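Local structure of SaTIE-TED (Staphylococcus aureus, 6FX6) at residues D33-F38 with E95-T100; I48-E53 with L103-L108; N18-S23 with A110-I115; N41-F46 with V222-D227. The protein is of unknown function but, as the thioester domain of a wall-anchored surface protein, is thought to let the bacterium attach covalently to host targets. All blocks are in the same frame, centred on the assembly; numbering follows the deposited sequence.

Interaction 1. Residues D33-F38 with E95-T100. With ZN (zinc ion), chain C.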
# COMPACT_ATOMS: atom_id res chain seq x y z
N ASP A 33 -9.37 24.60 -6.52
CA ASP A 33 -8.78 25.60 -5.62
C ASP A 33 -8.90 25.23 -4.13
O ASP A 33 -8.67 26.06 -3.25
CB ASP A 33 -9.34 27.00 -5.92
CG ASP A 33 -10.83 27.13 -5.66
OD1 ASP A 33 -11.54 26.12 -5.49
OD2 ASP A 33 -11.31 28.27 -5.63
N ARG A 34 -9.28 23.99 -3.86
CA ARG A 34 -9.17 23.39 -2.53
C ARG A 34 -9.12 21.88 -2.71
O ARG A 34 -9.37 21.37 -3.82
CB ARG A 34 -10.34 23.78 -1.63
CG ARG A 34 -11.70 23.44 -2.22
CD ARG A 34 -12.80 23.35 -1.17
NE ARG A 34 -13.98 22.67 -1.72
CZ ARG A 34 -15.20 22.66 -1.17
NH1 ARG A 34 -16.18 21.99 -1.79
NH2 ARG A 34 -15.46 23.29 -0.02
N TRP A 35 -8.83 21.16 -1.63
CA TRP A 35 -8.68 19.71 -1.71
C TRP A 35 -9.29 19.02 -0.50
O TRP A 35 -9.04 19.40 0.64
CB TRP A 35 -7.20 19.34 -1.85
CG TRP A 35 -7.01 18.13 -2.67
CD1 TRP A 35 -7.28 16.85 -2.31
CD2 TRP A 35 -6.54 18.08 -4.02
NE1 TRP A 35 -7.01 16.00 -3.34
CE2 TRP A 35 -6.55 16.72 -4.41
CE3 TRP A 35 -6.10 19.03 -4.94
CZ2 TRP A 35 -6.14 16.29 -5.68
CZ3 TRP A 35 -5.70 18.61 -6.20
CH2 TRP A 35 -5.72 17.26 -6.56
N ALA A 36 -10.10 18.01 -0.79
CA ALA A 36 -10.75 17.20 0.25
C ALA A 36 -9.80 16.08 0.64
O ALA A 36 -9.43 15.25 -0.19
CB ALA A 36 -12.06 16.63 -0.26
N LYS A 37 -9.37 16.08 1.90
CA LYS A 37 -8.66 14.95 2.47
C LYS A 37 -9.71 14.09 3.17
O LYS A 37 -10.19 14.44 4.25
CB LYS A 37 -7.59 15.41 3.46
CG LYS A 37 -6.67 14.30 3.93
CD LYS A 37 -5.74 14.81 5.03
CE LYS A 37 -4.73 13.74 5.43
NZ LYS A 37 -3.92 14.19 6.59
N PHE A 38 -10.04 12.97 2.54
CA PHE A 38 -11.14 12.12 3.00
C PHE A 38 -10.74 11.19 4.13
O PHE A 38 -9.64 10.62 4.13
CB PHE A 38 -11.68 11.26 1.84
CG PHE A 38 -12.23 12.07 0.69
CD1 PHE A 38 -13.44 12.74 0.81
CD2 PHE A 38 -11.55 12.12 -0.53
CE1 PHE A 38 -13.96 13.47 -0.25
CE2 PHE A 38 -12.07 12.85 -1.60
CZ PHE A 38 -13.27 13.52 -1.46
N GLU A 95 0.58 18.21 0.93
CA GLU A 95 1.17 18.05 -0.39
C GLU A 95 1.36 16.57 -0.76
O GLU A 95 1.06 16.19 -1.89
CB GLU A 95 2.51 18.81 -0.49
CG GLU A 95 2.37 20.34 -0.53
CD GLU A 95 2.14 21.00 0.83
OE1 GLU A 95 2.13 20.30 1.87
OE2 GLU A 95 1.96 22.24 0.86
N GLN A 96 1.82 15.73 0.17
CA GLN A 96 1.94 14.28 -0.08
C GLN A 96 0.59 13.62 -0.32
O GLN A 96 0.47 12.81 -1.24
CB GLN A 96 2.63 13.52 1.07
CG GLN A 96 4.10 13.18 0.87
CD GLN A 96 4.42 12.46 -0.43
OE1 GLN A 96 5.12 13.00 -1.27
NE2 GLN A 96 3.93 11.24 -0.58
N TYR A 97 -0.39 13.94 0.52
CA TYR A 97 -1.75 13.43 0.32
C TYR A 97 -2.27 13.78 -1.07
O TYR A 97 -2.82 12.93 -1.76
CB TYR A 97 -2.74 13.96 1.37
CG TYR A 97 -4.13 13.43 1.13
CD1 TYR A 97 -4.54 12.22 1.66
CD2 TYR A 97 -5.01 14.12 0.30
CE1 TYR A 97 -5.81 11.72 1.41
CE2 TYR A 97 -6.28 13.63 0.04
CZ TYR A 97 -6.68 12.43 0.59
OH TYR A 97 -7.94 11.97 0.32
N ILE A 98 -2.11 15.04 -1.46
CA ILE A 98 -2.57 15.52 -2.77
C ILE A 98 -1.83 14.79 -3.89
O ILE A 98 -2.46 14.34 -4.84
CB ILE A 98 -2.39 17.05 -2.91
CG1 ILE A 98 -3.41 17.77 -2.04
CG2 ILE A 98 -2.56 17.50 -4.36
CD1 ILE A 98 -3.18 19.26 -1.89
N ALA A 99 -0.51 14.68 -3.76
CA ALA A 99 0.31 13.97 -4.76
C ALA A 99 -0.14 12.52 -4.91
O ALA A 99 -0.26 12.01 -6.02
CB ALA A 99 1.78 14.03 -4.40
N THR A 100 -0.41 11.87 -3.78
CA THR A 100 -0.89 10.49 -3.79
C THR A 100 -2.25 10.38 -4.48
O THR A 100 -2.44 9.52 -5.34
CB THR A 100 -0.94 9.92 -2.36
OG1 THR A 100 0.36 10.01 -1.78
CG2 THR A 100 -1.38 8.46 -2.35
ZN ZN C . -13.41 26.21 -4.88
O HOH W 1 -14.09 24.19 -4.36

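Interaction 2. Residues I48-E53 with L103-L108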
# COMPACT_ATOMS: atom_id res chain seq x y z
N ILE A 48 -11.86 7.86 -6.01
CA ILE A 48 -11.51 6.92 -7.10
C ILE A 48 -12.46 7.05 -8.30
O ILE A 48 -12.64 6.10 -9.07
CB ILE A 48 -11.43 5.46 -6.60
CG1 ILE A 48 -12.73 5.04 -5.88
CG2 ILE A 48 -10.23 5.28 -5.68
CD1 ILE A 48 -12.74 3.61 -5.40
N GLU A 49 -13.06 8.23 -8.45
CA GLU A 49 -13.76 8.65 -9.66
C GLU A 49 -13.46 10.14 -9.85
O GLU A 49 -14.19 10.99 -9.33
CB GLU A 49 -15.26 8.43 -9.50
CG GLU A 49 -15.72 7.00 -9.65
CD GLU A 49 -17.22 6.86 -9.51
OE1 GLU A 49 -17.75 7.27 -8.45
OE2 GLU A 49 -17.87 6.35 -10.44
N PRO A 50 -12.38 10.48 -10.58
CA PRO A 50 -11.93 11.88 -10.66
C PRO A 50 -12.91 12.89 -11.30
O PRO A 50 -12.71 14.10 -11.15
CB PRO A 50 -10.64 11.79 -11.48
CG PRO A 50 -10.75 10.53 -12.26
CD PRO A 50 -11.52 9.59 -11.38
N ASN A 51 -13.93 12.40 -12.00
CA ASN A 51 -14.95 13.24 -12.64
C ASN A 51 -16.19 13.56 -11.78
O ASN A 51 -17.17 14.10 -12.30
CB ASN A 51 -15.41 12.58 -13.94
CG ASN A 51 -16.29 11.36 -13.70
OD1 ASN A 51 -15.98 10.52 -12.86
ND2 ASN A 51 -17.40 11.27 -14.42
N LYS A 52 -16.17 13.24 -10.48
CA LYS A 52 -17.36 13.40 -9.62
C LYS A 52 -17.05 14.06 -8.29
O LYS A 52 -15.95 13.92 -7.74
CB LYS A 52 -18.01 12.05 -9.36
CG LYS A 52 -18.64 11.43 -10.58
CD LYS A 52 -19.35 10.14 -10.23
CE LYS A 52 -20.21 9.66 -11.39
NZ LYS A 52 -21.09 8.55 -10.95
N GLU A 53 -18.05 14.77 -7.76
CA GLU A 53 -18.00 15.33 -6.41
C GLU A 53 -18.41 14.29 -5.37
O GLU A 53 -19.36 13.54 -5.58
CB GLU A 53 -18.89 16.59 -6.31
CG GLU A 53 -20.39 16.37 -6.07
CD GLU A 53 -21.09 15.53 -7.14
OE1 GLU A 53 -20.67 15.55 -8.32
OE2 GLU A 53 -22.07 14.83 -6.79
N LEU A 103 -1.76 10.85 -8.20
CA LEU A 103 -1.17 9.67 -8.84
C LEU A 103 -2.20 8.55 -9.01
O LEU A 103 -2.22 7.89 -10.05
CB LEU A 103 0.04 9.16 -8.04
CG LEU A 103 0.83 7.99 -8.66
CD1 LEU A 103 1.18 8.25 -10.12
CD2 LEU A 103 2.08 7.72 -7.85
N ILE A 104 -3.03 8.34 -7.99
CA ILE A 104 -4.18 7.44 -8.07
C ILE A 104 -5.07 7.84 -9.25
O ILE A 104 -5.47 7.00 -10.04
CB ILE A 104 -5.00 7.42 -6.75
CG1 ILE A 104 -4.24 6.60 -5.69
CG2 ILE A 104 -6.40 6.85 -6.94
CD1 ILE A 104 -4.70 6.85 -4.27
N TRP A 105 -5.35 9.14 -9.35
CA TRP A 105 -6.18 9.65 -10.44
C TRP A 105 -5.56 9.53 -11.83
O TRP A 105 -6.30 9.40 -12.80
CB TRP A 105 -6.58 11.11 -10.20
CG TRP A 105 -7.70 11.34 -9.23
CD1 TRP A 105 -8.50 10.40 -8.64
CD2 TRP A 105 -8.17 12.60 -8.78
NE1 TRP A 105 -9.43 11.00 -7.83
CE2 TRP A 105 -9.25 12.36 -7.90
CE3 TRP A 105 -7.79 13.92 -9.03
CZ2 TRP A 105 -9.94 13.39 -7.26
CZ3 TRP A 105 -8.47 14.95 -8.39
CH2 TRP A 105 -9.54 14.67 -7.52
N GLU A 106 -4.23 9.56 -11.94
CA GLU A 106 -3.56 9.29 -13.22
C GLU A 106 -3.89 7.90 -13.77
O GLU A 106 -4.04 7.74 -14.97
CB GLU A 106 -2.03 9.44 -13.13
CG GLU A 106 -1.56 10.88 -13.04
CD GLU A 106 -0.20 11.14 -13.68
OE1 GLU A 106 0.04 10.63 -14.79
OE2 GLU A 106 0.61 11.88 -13.07
N LEU A 107 -3.99 6.91 -12.88
CA LEU A 107 -4.36 5.55 -13.27
C LEU A 107 -5.83 5.39 -13.65
O LEU A 107 -6.19 4.43 -14.32
CB LEU A 107 -4.02 4.55 -12.16
CG LEU A 107 -2.54 4.30 -11.90
CD1 LEU A 107 -2.41 3.35 -10.72
CD2 LEU A 107 -1.83 3.75 -13.13
N LEU A 108 -6.68 6.31 -13.19
CA LEU A 108 -8.11 6.28 -13.48
C LEU A 108 -8.54 7.34 -14.52
O LEU A 108 -9.73 7.70 -14.58
CB LEU A 108 -8.89 6.47 -12.18
CG LEU A 108 -8.53 5.49 -11.06
CD1 LEU A 108 -9.25 5.86 -9.77
CD2 LEU A 108 -8.86 4.06 -11.47

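Interaction 3. Residues N18-S23 with A110-I115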
# COMPACT_ATOMS: atom_id res chain seq x y z
N ASN A 18 -4.91 27.67 -6.69
CA ASN A 18 -5.37 26.71 -7.68
C ASN A 18 -4.36 25.56 -7.69
O ASN A 18 -3.23 25.74 -8.11
CB ASN A 18 -5.45 27.33 -9.08
CG ASN A 18 -6.55 28.37 -9.20
OD1 ASN A 18 -7.49 28.40 -8.41
ND2 ASN A 18 -6.44 29.23 -10.21
N TRP A 19 -4.78 24.40 -7.18
CA TRP A 19 -3.89 23.25 -7.05
C TRP A 19 -3.57 22.64 -8.41
O TRP A 19 -2.40 22.41 -8.73
CB TRP A 19 -4.50 22.19 -6.13
CG TRP A 19 -4.58 22.61 -4.69
CD1 TRP A 19 -5.71 22.91 -3.99
CD2 TRP A 19 -3.49 22.77 -3.79
NE1 TRP A 19 -5.39 23.25 -2.69
CE2 TRP A 19 -4.03 23.16 -2.54
CE3 TRP A 19 -2.11 22.62 -3.91
CZ2 TRP A 19 -3.22 23.41 -1.42
CZ3 TRP A 19 -1.30 22.85 -2.79
CH2 TRP A 19 -1.86 23.25 -1.56
N ILE A 20 -4.62 22.39 -9.19
CA ILE A 20 -4.50 21.89 -10.56
C ILE A 20 -5.63 22.39 -11.46
O ILE A 20 -6.70 22.78 -10.97
CB ILE A 20 -4.52 20.34 -10.63
CG1 ILE A 20 -5.74 19.77 -9.89
CG2 ILE A 20 -3.23 19.76 -10.08
CD1 ILE A 20 -5.90 18.27 -10.02
N VAL A 21 -5.37 22.39 -12.76
CA VAL A 21 -6.41 22.47 -13.77
C VAL A 21 -6.33 21.13 -14.50
O VAL A 21 -5.31 20.83 -15.13
CB VAL A 21 -6.19 23.64 -14.75
CG1 VAL A 21 -7.25 23.63 -15.84
CG2 VAL A 21 -6.20 24.96 -13.99
N TYR A 22 -7.40 20.33 -14.42
CA TYR A 22 -7.39 18.98 -14.96
C TYR A 22 -8.67 18.60 -15.68
O TYR A 22 -9.71 19.23 -15.52
CB TYR A 22 -7.10 17.97 -13.85
CG TYR A 22 -8.30 17.57 -13.01
CD1 TYR A 22 -8.80 18.43 -12.03
CD2 TYR A 22 -8.91 16.33 -13.17
CE1 TYR A 22 -9.89 18.07 -11.25
CE2 TYR A 22 -10.00 15.96 -12.39
CZ TYR A 22 -10.49 16.83 -11.43
OH TYR A 22 -11.57 16.46 -10.66
N SER A 23 -8.56 17.53 -16.48
CA SER A 23 -9.68 16.92 -17.18
C SER A 23 -9.73 15.43 -16.86
O SER A 23 -8.70 14.78 -16.70
CB SER A 23 -9.55 17.14 -18.69
OG SER A 23 -9.64 18.52 -19.00
N ALA A 110 -7.32 10.66 -15.25
CA ALA A 110 -7.13 12.11 -15.07
C ALA A 110 -5.89 12.59 -15.83
O ALA A 110 -4.86 11.91 -15.85
CB ALA A 110 -7.02 12.46 -13.60
N LYS A 111 -6.01 13.76 -16.46
CA LYS A 111 -4.93 14.40 -17.21
C LYS A 111 -4.75 15.83 -16.68
O LYS A 111 -5.73 16.57 -16.58
CB LYS A 111 -5.26 14.43 -18.70
CG LYS A 111 -5.51 13.05 -19.31
CD LYS A 111 -5.83 13.15 -20.79
CE LYS A 111 -5.84 11.78 -21.46
NZ LYS A 111 -6.01 11.88 -22.94
N TYR A 112 -3.51 16.19 -16.35
CA TYR A 112 -3.22 17.49 -15.72
C TYR A 112 -2.64 18.46 -16.73
O TYR A 112 -1.59 18.19 -17.33
CB TYR A 112 -2.25 17.31 -14.56
CG TYR A 112 -2.77 16.31 -13.57
CD1 TYR A 112 -3.96 16.55 -12.88
CD2 TYR A 112 -2.10 15.11 -13.33
CE1 TYR A 112 -4.47 15.63 -11.98
CE2 TYR A 112 -2.60 14.18 -12.44
CZ TYR A 112 -3.79 14.45 -11.76
OH TYR A 112 -4.29 13.54 -10.88
N HIS A 113 -3.32 19.59 -16.91
CA HIS A 113 -2.89 20.66 -17.82
C HIS A 113 -1.98 21.65 -17.09
O HIS A 113 -0.99 22.12 -17.67
CB HIS A 113 -4.10 21.37 -18.43
CG HIS A 113 -5.11 20.44 -19.02
ND1 HIS A 113 -4.97 19.89 -20.28
CD2 HIS A 113 -6.26 19.94 -18.52
CE1 HIS A 113 -6.00 19.11 -20.53
NE2 HIS A 113 -6.80 19.12 -19.48
N THR A 114 -2.33 21.96 -15.84
CA THR A 114 -1.54 22.85 -14.98
C THR A 114 -1.39 22.22 -13.61
O THR A 114 -2.35 21.64 -13.09
CB THR A 114 -2.23 24.23 -14.81
OG1 THR A 114 -2.44 24.81 -16.10
CG2 THR A 114 -1.38 25.19 -13.97
N ILE A 115 -0.19 22.32 -13.04
CA ILE A 115 0.07 21.84 -11.68
C ILE A 115 0.82 22.92 -10.89
O ILE A 115 1.84 23.44 -11.35
CB ILE A 115 0.88 20.53 -11.66
CG1 ILE A 115 0.13 19.41 -12.40
CG2 ILE A 115 1.18 20.10 -10.22
CD1 ILE A 115 0.93 18.14 -12.62

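Interaction 4. Residues N41-F46 with V222-D227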
# COMPACT_ATOMS: atom_id res chain seq x y z
N ASN A 41 -14.29 6.42 8.96
CA ASN A 41 -14.12 5.76 10.26
C ASN A 41 -12.68 5.83 10.79
O ASN A 41 -12.12 4.84 11.26
CB ASN A 41 -14.62 4.31 10.19
CG ASN A 41 -15.10 3.78 11.53
OD1 ASN A 41 -14.77 2.67 11.92
ND2 ASN A 41 -15.89 4.58 12.25
N GLY A 42 -12.09 7.02 10.71
CA GLY A 42 -10.71 7.26 11.13
C GLY A 42 -9.63 7.01 10.10
O GLY A 42 -8.52 7.49 10.27
N GLU A 43 -9.94 6.29 9.02
CA GLU A 43 -8.92 5.82 8.07
C GLU A 43 -8.85 6.72 6.84
O GLU A 43 -9.87 7.20 6.36
CB GLU A 43 -9.18 4.37 7.67
CG GLU A 43 -9.57 3.49 8.86
CD GLU A 43 -9.18 2.03 8.70
OE1 GLU A 43 -10.09 1.18 8.55
OE2 GLU A 43 -7.96 1.73 8.74
N ILE A 44 -7.64 6.92 6.33
CA ILE A 44 -7.41 7.79 5.19
C ILE A 44 -8.01 7.15 3.94
O ILE A 44 -7.76 5.98 3.64
CB ILE A 44 -5.90 8.04 4.94
CG1 ILE A 44 -5.24 8.72 6.15
CG2 ILE A 44 -5.67 8.87 3.68
CD1 ILE A 44 -5.70 10.13 6.42
N ALA A 45 -8.81 7.94 3.21
CA ALA A 45 -9.46 7.49 1.98
C ALA A 45 -9.09 8.41 0.81
O ALA A 45 -8.63 9.53 1.01
CB ALA A 45 -10.97 7.44 2.18
N PHE A 46 -9.30 7.90 -0.40
CA PHE A 46 -9.04 8.64 -1.63
C PHE A 46 -10.25 8.55 -2.54
O PHE A 46 -10.94 7.53 -2.56
CB PHE A 46 -7.82 8.07 -2.34
CG PHE A 46 -6.54 8.34 -1.62
CD1 PHE A 46 -5.90 9.56 -1.76
CD2 PHE A 46 -5.98 7.38 -0.78
CE1 PHE A 46 -4.72 9.82 -1.10
CE2 PHE A 46 -4.80 7.63 -0.11
CZ PHE A 46 -4.17 8.86 -0.26
N VAL A 222 -11.10 3.18 0.66
CA VAL A 222 -10.15 2.90 1.72
C VAL A 222 -9.32 1.78 1.13
O VAL A 222 -9.71 0.61 1.18
CB VAL A 222 -10.84 2.51 3.04
CG1 VAL A 222 -9.80 2.25 4.12
CG2 VAL A 222 -11.78 3.62 3.48
N LEU A 223 -8.18 2.15 0.55
CA LEU A 223 -7.42 1.28 -0.33
C LEU A 223 -6.37 0.50 0.45
O LEU A 223 -5.15 0.75 0.34
CB LEU A 223 -6.79 2.11 -1.45
CG LEU A 223 -7.75 2.96 -2.28
CD1 LEU A 223 -6.98 3.88 -3.22
CD2 LEU A 223 -8.74 2.09 -3.05
N LYS A 224 -6.85 -0.45 1.24
CA LYS A 224 -5.99 -1.27 2.09
C LYS A 224 -5.25 -2.31 1.25
O LYS A 224 -5.86 -2.96 0.40
CB LYS A 224 -6.81 -2.00 3.15
CG LYS A 224 -7.59 -1.10 4.09
CD LYS A 224 -8.19 -1.91 5.22
CE LYS A 224 -9.06 -1.05 6.12
NZ LYS A 224 -9.60 -1.88 7.23
N PRO A 225 -3.94 -2.47 1.49
CA PRO A 225 -3.21 -3.53 0.79
C PRO A 225 -3.62 -4.90 1.34
O PRO A 225 -3.73 -5.06 2.55
CB PRO A 225 -1.74 -3.20 1.07
CG PRO A 225 -1.75 -2.40 2.32
CD PRO A 225 -3.08 -1.72 2.42
N PHE A 226 -3.84 -5.85 0.44
CA PHE A 226 -4.37 -7.18 0.81
C PHE A 226 -3.31 -8.28 0.75
O PHE A 226 -3.64 -9.44 0.98
CB PHE A 226 -5.59 -7.55 -0.05
CG PHE A 226 -5.35 -7.48 -1.53
CD1 PHE A 226 -4.74 -8.53 -2.21
CD2 PHE A 226 -5.73 -6.35 -2.26
CE1 PHE A 226 -4.52 -8.47 -3.58
CE2 PHE A 226 -5.51 -6.28 -3.63
CZ PHE A 226 -4.90 -7.34 -4.29
N ASP A 227 -2.07 -7.91 0.47
CA ASP A 227 -0.97 -8.85 0.31
C ASP A 227 0.21 -8.32 1.14
O ASP A 227 0.61 -7.17 0.95
CB ASP A 227 -0.58 -8.93 -1.17
CG ASP A 227 0.30 -10.14 -1.50
OD1 ASP A 227 1.02 -10.66 -0.62
OD2 ASP A 227 0.28 -10.55 -2.68
O HOH W 2 -6.82 4.75 1.43

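Interaction 1. Residues D33-F38 with E95-T100
Trp35 and Lys37 of strand 35-38 meet Ile98 and Tyr97 where helix 94-107 lies across an antiparallel sheet, the axes of 35-38 and 95-100 at 91° and 9.6 Å apart at closest approach. The packing is dense around the two rings. Ile98 lies over one face of the Trp35 indole: CG2 sits 3.7 Å from the centroid of the six-membered ring, over the face, while CG1 comes within 3.7 Å of Trp35 CG. The Tyr97 ring reaches the strand because its CG is trans to the main-chain N (chi1 179°), and Lys37 CG rests over the ring centre at 3.6 Å. The extended lysine then runs on to NZ, which bonds the hydroxyls of Tyr86 and Tyr39. The opposite end of 33-38 is looser and open to solvent: the exposed Arg34 points away from the helix, and Asp33 OD1 instead ligates a zinc ion at 2.0 Å, with a water also on the metal. At the buried end, the Tyr97 hydroxyl bonds Ala45 O of the neighbouring strand and accepts from Phe38 N, whose bond to Tyr97 OH measures 3.2 Å with an N-H...O angle of 164°.

Interaction 2. Residues I48-E53 with L103-L108
Pro50 brings its CA to 6.2 Å from the CA of Trp105 as the loop following strand 43-47 makes a type I beta turn, Glu49 to Lys52, beside the C-terminal part of helix 94-107; the turn is closed by Lys52 N bonding to Glu49 O at 3.2 Å. The proline ring and the indole lie alongside one another, pointing opposite ways. Pro50 CB stands over one face of Trp105, 3.6 Å from the centroid of the five-membered ring and 6° off its normal, a CH-pi contact. Trp105 CG is anti to the carbonyl carbon (chi1 -79°), a setting from which the end of the indole approaches the loop although its first bond does not aim there. Leu108 packs beside it: CD1 lies 3.9 Å from Ile48 CB and 3.5 Å from Ile48 O, while CB lies 4.2 Å from Pro50 CD. Ile48 also offers its CG2 branch to CG2 of Ile104 at 4.3 Å, whereas its CG1 branch leads away. The Trp105 NE1 makes a weak bond to the carbonyl of Cys47, the sole cysteine of the chain and so the probable source of the thioester sulfur. Contact between the two segments themselves thus rests on apolar packing and the CH-pi contact, with the weak NE1 bond to Cys47 O the polar link just before the loop, while polar groups of Glu49, Pro50 and Asn51 bond elsewhere.

Interaction 3. Residues N18-S23 with A110-I115
A classic beta bulge interrupts the antiparallel pairing of strands 20-24 and 111-115: His113 and Thr114 both face Val21. Val21 O is gripped by two amides, His113 N at 2.9 Å, nearly in line with the carbonyl, and Thr114 N at 3.3 Å, in the carbonyl plane on a lone pair. Val21 N returns a bond to Thr114 O. Beyond the bulge comes the non-hydrogen-bonded pair Tyr22 and Tyr112, then the hydrogen-bonded pair Ser23 and Lys111, with Lys111 N to Ser23 O 2.9 Å. The His113 ring swings back across the partner strand, and its NE2 and Ser23 OG share a hydrogen bond of 2.9 Å, either able to donate; Asn29 N also bonds that hydroxyl. Ile20 and Tyr22 lie on the face turned toward helix 94-107. Ile20 CD1 approaches Tyr112 CE1 to 3.6 Å, and Tyr22 CB approaches Tyr112 CD1 equally closely. With CG between its backbone N and carbonyl carbon (chi1 82°), Tyr22 leads its ring away from strand 111-115, and its hydroxyl bonds Pro50 O and Arg27. As in classic bulges, the extra residue shifts the register by one; here 111-115 turns a corner at His113 yet stays paired with 20-24 in the antiparallel sheet.

Interaction 4. Residues N41-F46 with V222-D227
Val222 makes the largest share of the contact, straddling two residues of strand 43-47: its CG2 lies 4.1 Å from Ala45 CB, and its CG1 lies 4.2 Å from Glu43 CB. Val222 CG1 is anti to the backbone N (chi1 -180°), and this setting splits the two methyls between the two partners. Further in, Leu223 CD1 touches Phe46 CB at 4.4 Å, and the Phe46 ring stacks with Tyr97 of helix 94-107. The contact belongs to the antiparallel pairing of strands 43-47 and 220-222 in the sheet, where Phe46 bonds through its backbone with Gly221. Just past that pairing, segment 222-227 turns off: Leu223 is the centre of an inverse gamma turn, closed by a weak bond of 3.1 Å from Lys224 N to Val222 O. A water bridges the two backbones, donating to Ile44 O at 2.7 Å and accepting from Leu223 N at 3.1 Å. The charged contact lies at the more exposed end. Glu43 and Lys224, both extended beyond CG, approach each other nearly perpendicularly, and Glu43 OE1 comes 3.4 Å from Lys224 NZ in a salt bridge whose hydrogen bond is weak.

In the fold
From the N terminus, residues 18-23 open the loop that interaction 3 closes 87 residues later at 110-115. Interactions 1 and 2 both fall within it, crossing each other, as the chain passes from 33-38 and 48-53 to successive parts of helix 94-107. Interaction 4 starts at 41-46, between those two, and closes last, at 222-227; its loop therefore contains interaction 2 but crosses interactions 1 and 3. Interactions 1, 3 and 4 all reach the same antiparallel sheet, while 1 and 2 fix the helix beside it. The neighbours meet directly: Trp35 packs on Trp105 and Ile20, and Phe46 touches Ile104.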